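Local coordinates for protein phosphorylated carbohydrates phosphatase TM_1254 (Thermotoga maritima msb8, PDB 3KBB) that dephosphorylates a range of phosphorylated sugars, among them erythrose 4-phosphate and fructose 6-phosphate, with the help of a divalent metal cation, preferably cobalt, at residues 19-22 with 23-27; 60-63 with 64-68. One frame throughout, in Å; residues are numbered along the deposited sequence.

Contact 1. Residues 19-22 with 23-27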
loop_
_atom_site.group_PDB
_atom_site.type_symbol
_atom_site.label_atom_id
_atom_site.label_comp_id
_atom_site.label_asym_id
_atom_site.label_seq_id
_atom_site.Cartn_x
_atom_site.Cartn_y
_atom_site.Cartn_z
ATOM N N TYR A 19 8.008 10.022 0.404
ATOM C CA TYR A 19 7.321 11.214 -0.079
ATOM C C TYR A 19 8.099 12.488 0.228
ATOM O O TYR A 19 8.094 13.413 -0.581
ATOM C CB TYR A 19 5.910 11.285 0.479
ATOM C CG TYR A 19 4.938 10.601 -0.442
ATOM C CD1 TYR A 19 5.038 9.226 -0.687
ATOM C CD2 TYR A 19 3.939 11.319 -1.082
ATOM C CE1 TYR A 19 4.159 8.583 -1.549
ATOM C CE2 TYR A 19 3.060 10.690 -1.967
ATOM C CZ TYR A 19 3.173 9.313 -2.173
ATOM O OH TYR A 19 2.298 8.701 -3.032
ATOM N N PHE A 20 8.744 12.538 1.393
ATOM C CA PHE A 20 9.514 13.727 1.747
ATOM C C PHE A 20 10.573 14.007 0.690
ATOM O O PHE A 20 10.611 15.105 0.129
ATOM C CB PHE A 20 10.120 13.668 3.157
ATOM C CG PHE A 20 10.988 14.854 3.463
ATOM C CD1 PHE A 20 10.407 16.092 3.758
ATOM C CD2 PHE A 20 12.375 14.761 3.382
ATOM C CE1 PHE A 20 11.210 17.220 4.004
ATOM C CE2 PHE A 20 13.178 15.870 3.623
ATOM C CZ PHE A 20 12.595 17.099 3.921
ATOM N N GLU A 21 11.411 13.012 0.387
ATOM C CA GLU A 21 12.438 13.188 -0.632
ATOM C C GLU A 21 11.890 13.589 -2.014
ATOM O O GLU A 21 12.451 14.474 -2.689
ATOM C CB GLU A 21 13.364 11.958 -0.709
ATOM C CG GLU A 21 14.471 12.090 -1.725
ATOM C CD GLU A 21 15.345 13.328 -1.510
ATOM O OE1 GLU A 21 15.402 13.848 -0.363
ATOM O OE2 GLU A 21 16.004 13.746 -2.489
ATOM N N ALA A 22 10.780 12.969 -2.426
ATOM C CA ALA A 22 10.146 13.315 -3.706
ATOM C C ALA A 22 9.717 14.797 -3.722
ATOM O O ALA A 22 10.021 15.529 -4.682
ATOM C CB ALA A 22 8.921 12.417 -3.955
ATOM N N TYR A 23 9.047 15.226 -2.661
ATOM C CA TYR A 23 8.550 16.611 -2.593
ATOM C C TYR A 23 9.700 17.607 -2.369
ATOM O O TYR A 23 9.674 18.728 -2.891
ATOM C CB TYR A 23 7.484 16.779 -1.527
ATOM C CG TYR A 23 6.161 16.084 -1.809
ATOM C CD1 TYR A 23 5.929 15.412 -3.016
ATOM C CD2 TYR A 23 5.130 16.159 -0.886
ATOM C CE1 TYR A 23 4.687 14.767 -3.266
ATOM C CE2 TYR A 23 3.907 15.553 -1.130
ATOM C CZ TYR A 23 3.693 14.866 -2.314
ATOM O OH TYR A 23 2.466 14.274 -2.485
ATOM N N ARG A 24 10.713 17.171 -1.629
ATOM C CA ARG A 24 11.942 17.973 -1.441
ATOM C C ARG A 24 12.640 18.225 -2.780
ATOM O O ARG A 24 13.064 19.364 -3.059
ATOM C CB ARG A 24 12.874 17.300 -0.418
ATOM C CG ARG A 24 14.012 18.225 0.114
ATOM C CD ARG A 24 15.209 17.428 0.656
ATOM N NE ARG A 24 15.835 16.652 -0.399
ATOM C CZ ARG A 24 16.685 17.138 -1.297
ATOM N NH1 ARG A 24 17.080 18.424 -1.231
ATOM N NH2 ARG A 24 17.179 16.334 -2.228
ATOM N N ARG A 25 12.759 17.194 -3.613
ATOM C CA ARG A 25 13.306 17.346 -4.959
ATOM C C ARG A 25 12.494 18.268 -5.872
ATOM O O ARG A 25 13.067 19.029 -6.672
ATOM C CB ARG A 25 13.450 15.989 -5.639
ATOM C CG ARG A 25 14.596 15.172 -5.084
ATOM C CD ARG A 25 14.776 13.871 -5.884
ATOM N NE ARG A 25 15.664 12.909 -5.224
ATOM C CZ ARG A 25 16.236 11.889 -5.856
ATOM N NH1 ARG A 25 16.011 11.696 -7.161
ATOM N NH2 ARG A 25 17.025 11.050 -5.189
ATOM N N VAL A 26 11.168 18.178 -5.778
ATOM C CA VAL A 26 10.308 19.083 -6.530
ATOM C C VAL A 26 10.637 20.522 -6.144
ATOM O O VAL A 26 10.941 21.342 -7.027
ATOM C CB VAL A 26 8.826 18.824 -6.263
ATOM C CG1 VAL A 26 7.958 19.899 -6.956
ATOM C CG2 VAL A 26 8.472 17.447 -6.738
ATOM N N ALA A 27 10.622 20.804 -4.840
ATOM C CA ALA A 27 10.881 22.158 -4.339
ATOM C C ALA A 27 12.258 22.601 -4.823
ATOM O O ALA A 27 12.431 23.740 -5.316
ATOM C CB ALA A 27 10.816 22.163 -2.845
#

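Contact 2. Residues 60-63 with 64-68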
loop_
_atom_site.group_PDB
_atom_site.type_symbol
_atom_site.label_atom_id
_atom_site.label_comp_id
_atom_site.label_asym_id
_atom_site.label_seq_id
_atom_site.Cartn_x
_atom_site.Cartn_y
_atom_site.Cartn_z
ATOM N N ILE A 60 5.819 28.916 -5.499
ATOM C CA ILE A 60 6.219 28.502 -6.826
ATOM C C ILE A 60 5.286 29.118 -7.867
ATOM O O ILE A 60 4.063 29.084 -7.717
ATOM C CB ILE A 60 6.247 26.961 -6.939
ATOM C CG1 ILE A 60 7.449 26.429 -6.142
ATOM C CG2 ILE A 60 6.342 26.536 -8.399
ATOM C CD1 ILE A 60 7.430 24.932 -5.825
ATOM N N LYS A 61 5.888 29.696 -8.899
ATOM C CA LYS A 61 5.132 30.360 -9.951
ATOM C C LYS A 61 5.231 29.479 -11.184
ATOM O O LYS A 61 6.187 29.557 -11.950
ATOM C CB LYS A 61 5.664 31.780 -10.206
ATOM C CG LYS A 61 5.819 32.659 -8.943
ATOM C CD LYS A 61 4.480 32.932 -8.271
ATOM C CE LYS A 61 4.631 33.708 -6.954
ATOM N NZ LYS A 61 3.435 33.477 -6.058
ATOM N N ASP A 62 4.264 28.584 -11.320
ATOM C CA ASP A 62 4.166 27.695 -12.469
ATOM C C ASP A 62 2.682 27.360 -12.555
ATOM O O ASP A 62 1.919 27.718 -11.657
ATOM C CB ASP A 62 5.004 26.428 -12.248
ATOM C CG ASP A 62 5.427 25.745 -13.561
ATOM O OD1 ASP A 62 5.005 26.171 -14.673
ATOM O OD2 ASP A 62 6.204 24.772 -13.490
ATOM N N SER A 63 2.262 26.712 -13.637
ATOM C CA SER A 63 0.891 26.224 -13.719
ATOM C C SER A 63 0.777 24.975 -12.846
ATOM O O SER A 63 1.776 24.260 -12.639
ATOM C CB SER A 63 0.541 25.886 -15.170
ATOM O OG SER A 63 1.106 24.635 -15.547
ATOM N N LEU A 64 -0.425 24.698 -12.344
ATOM C CA LEU A 64 -0.639 23.464 -11.576
ATOM C C LEU A 64 -0.314 22.211 -12.409
ATOM O O LEU A 64 0.218 21.223 -11.892
ATOM C CB LEU A 64 -2.059 23.406 -10.992
ATOM C CG LEU A 64 -2.376 22.316 -9.966
ATOM C CD1 LEU A 64 -1.349 22.279 -8.819
ATOM C CD2 LEU A 64 -3.788 22.491 -9.414
ATOM N N GLU A 65 -0.638 22.275 -13.697
ATOM C CA GLU A 65 -0.400 21.186 -14.627
ATOM C C GLU A 65 1.089 20.860 -14.702
ATOM O O GLU A 65 1.479 19.692 -14.613
ATOM C CB GLU A 65 -0.951 21.549 -16.017
ATOM C CG GLU A 65 -0.413 20.691 -17.137
ATOM C CD GLU A 65 -1.159 20.861 -18.456
ATOM O OE1 GLU A 65 -1.963 21.806 -18.587
ATOM O OE2 GLU A 65 -0.920 20.042 -19.367
ATOM N N ASN A 66 1.904 21.899 -14.869
ATOM C CA ASN A 66 3.354 21.756 -14.902
ATOM C C ASN A 66 3.905 21.242 -13.570
ATOM O O ASN A 66 4.789 20.374 -13.545
ATOM C CB ASN A 66 4.012 23.080 -15.279
ATOM C CG ASN A 66 4.019 23.334 -16.786
ATOM O OD1 ASN A 66 3.830 22.412 -17.594
ATOM N ND2 ASN A 66 4.256 24.590 -17.169
ATOM N N PHE A 67 3.368 21.771 -12.472
ATOM C CA PHE A 67 3.784 21.355 -11.129
ATOM C C PHE A 67 3.521 19.869 -10.909
ATOM O O PHE A 67 4.419 19.130 -10.490
ATOM C CB PHE A 67 3.077 22.188 -10.066
ATOM C CG PHE A 67 3.593 21.951 -8.665
ATOM C CD1 PHE A 67 4.808 22.504 -8.256
ATOM C CD2 PHE A 67 2.865 21.185 -7.761
ATOM C CE1 PHE A 67 5.287 22.289 -6.962
ATOM C CE2 PHE A 67 3.330 20.960 -6.462
ATOM C CZ PHE A 67 4.550 21.509 -6.059
ATOM N N LYS A 68 2.288 19.441 -11.208
ATOM C CA LYS A 68 1.875 18.036 -11.054
ATOM C C LYS A 68 2.753 17.102 -11.856
ATOM O O LYS A 68 3.063 16.002 -11.412
ATOM C CB LYS A 68 0.409 17.850 -11.448
ATOM C CG LYS A 68 -0.563 18.319 -10.385
ATOM C CD LYS A 68 -2.010 17.938 -10.722
ATOM C CE LYS A 68 -2.655 18.960 -11.648
ATOM N NZ LYS A 68 -4.124 18.727 -11.857
#

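Contact 1. Residues 19-22 with 23-27
The opening turns of helix 19-29 carry a salt-bridge network in which the carboxylate of Glu21 meets the guanidinium groups of Arg24 and Arg25. Arg24 grips it side-on with two nitrogens: NE reaches Glu21 OE1 at 2.8 Å and NH2 reaches Glu21 OE2 at 2.9 Å, the two planes lying 29° apart. Arg25 is turned across it instead, its guanidinium plane 78° from the carboxylate, and its NE donates to the anti lone pair of Glu21 OE2 at 2.9 Å. OE2 therefore accepts twice, since Arg24 NH2 uses its syn lone pair. With chi1 of Glu21 at -179°, CG lies beside the carbonyl carbon, and the bend at chi2 brings the carboxylate over to both arginines. An alanine here would remove this shared acceptor and would probably leave the two guanidinium groups freer to turn, although Glu28 and Glu81 also pair with Arg24 and Arg25, respectively.

These are i to i+3 and i to i+4 pairs along one alpha-helix, whose backbone bonds include Arg24 N to Phe20 O at 2.7 Å. Helix 19-29 belongs to the helical cap that accompanies the Rossmann-like core in this HAD-superfamily phosphatase. One turn apart on another side of it, Tyr19 directs its ring edge at the face of Tyr23 in an offset edge-to-face pair, centroids 5.6 Å apart; Tyr19 CD2 lies 3.8 Å from Tyr23 CZ. Their hydroxyls have separate partners, Lys75 for Tyr19 and Glu47 for Tyr23. Over one face of the Phe20 ring, toward its rim, sits Arg24 CB, while Arg24 CD approaches Phe20 CE2 to 3.9 Å.

Contact 2. Residues 60-63 with 64-68
The flat groups of Asp62 and Asn66 meet with their planes 49° apart: Asn66 ND2 donates to Asp62 OD1 at 3.0 Å, with OD1 lying close to the amide plane but ND2 standing 28° out of the carboxylate plane on the syn side. Asn66 CB also lies 3.3 Å from both Asp62 OD1 and Asp62 OD2. OD1 also takes a weak bond from Ser63 N, and OD2 is held by the hydroxyl of Tyr30, which helps to fix the carboxylate's rotation. The Phe67 ring is approached obliquely by the end of Ile60, Ile60 CD1 to Phe67 CE1 at 3.6 Å.

Ser63 is the N-cap of helix 64-82. Its OG, set between backbone N and carbonyl carbon (chi1 78°), accepts from Asn66 N at 2.9 Å and so caps an amide of the first turn. Ser63 O takes Phe67 N at 3.0 Å, beginning the regular i to i+4 pattern. The cap thus ends the loop that follows helix 47-57; Ile60, still in that loop, packs on Met55, while Leu64 on Pro52 and Phe67 on Leu54 and Met55 join helix 64-82 to helix 47-57.

How the contacts relate
From the N terminus the chain runs through strand 3-7 of the parallel sheet before reaching helix 19-29, where contact 1 joins successive turns and closes no loop. Helices 36-42 and 47-57 follow, then contact 2 marks the passage from loop 60-63 into helix 64-82. The contacts are in series, neither nested nor crossed, with centres about 15 Å apart. They nevertheless touch: Val26 CG1 of contact 1 packs 3.6 Å from Phe67 CE1 of contact 2, joining helix 19-29 to the start of helix 64-82. Farther along that second helix, Glu74 touches Val26 and Val78 touches Arg25, evidence that the two helices pack together beyond the N-cap of helix 64-82.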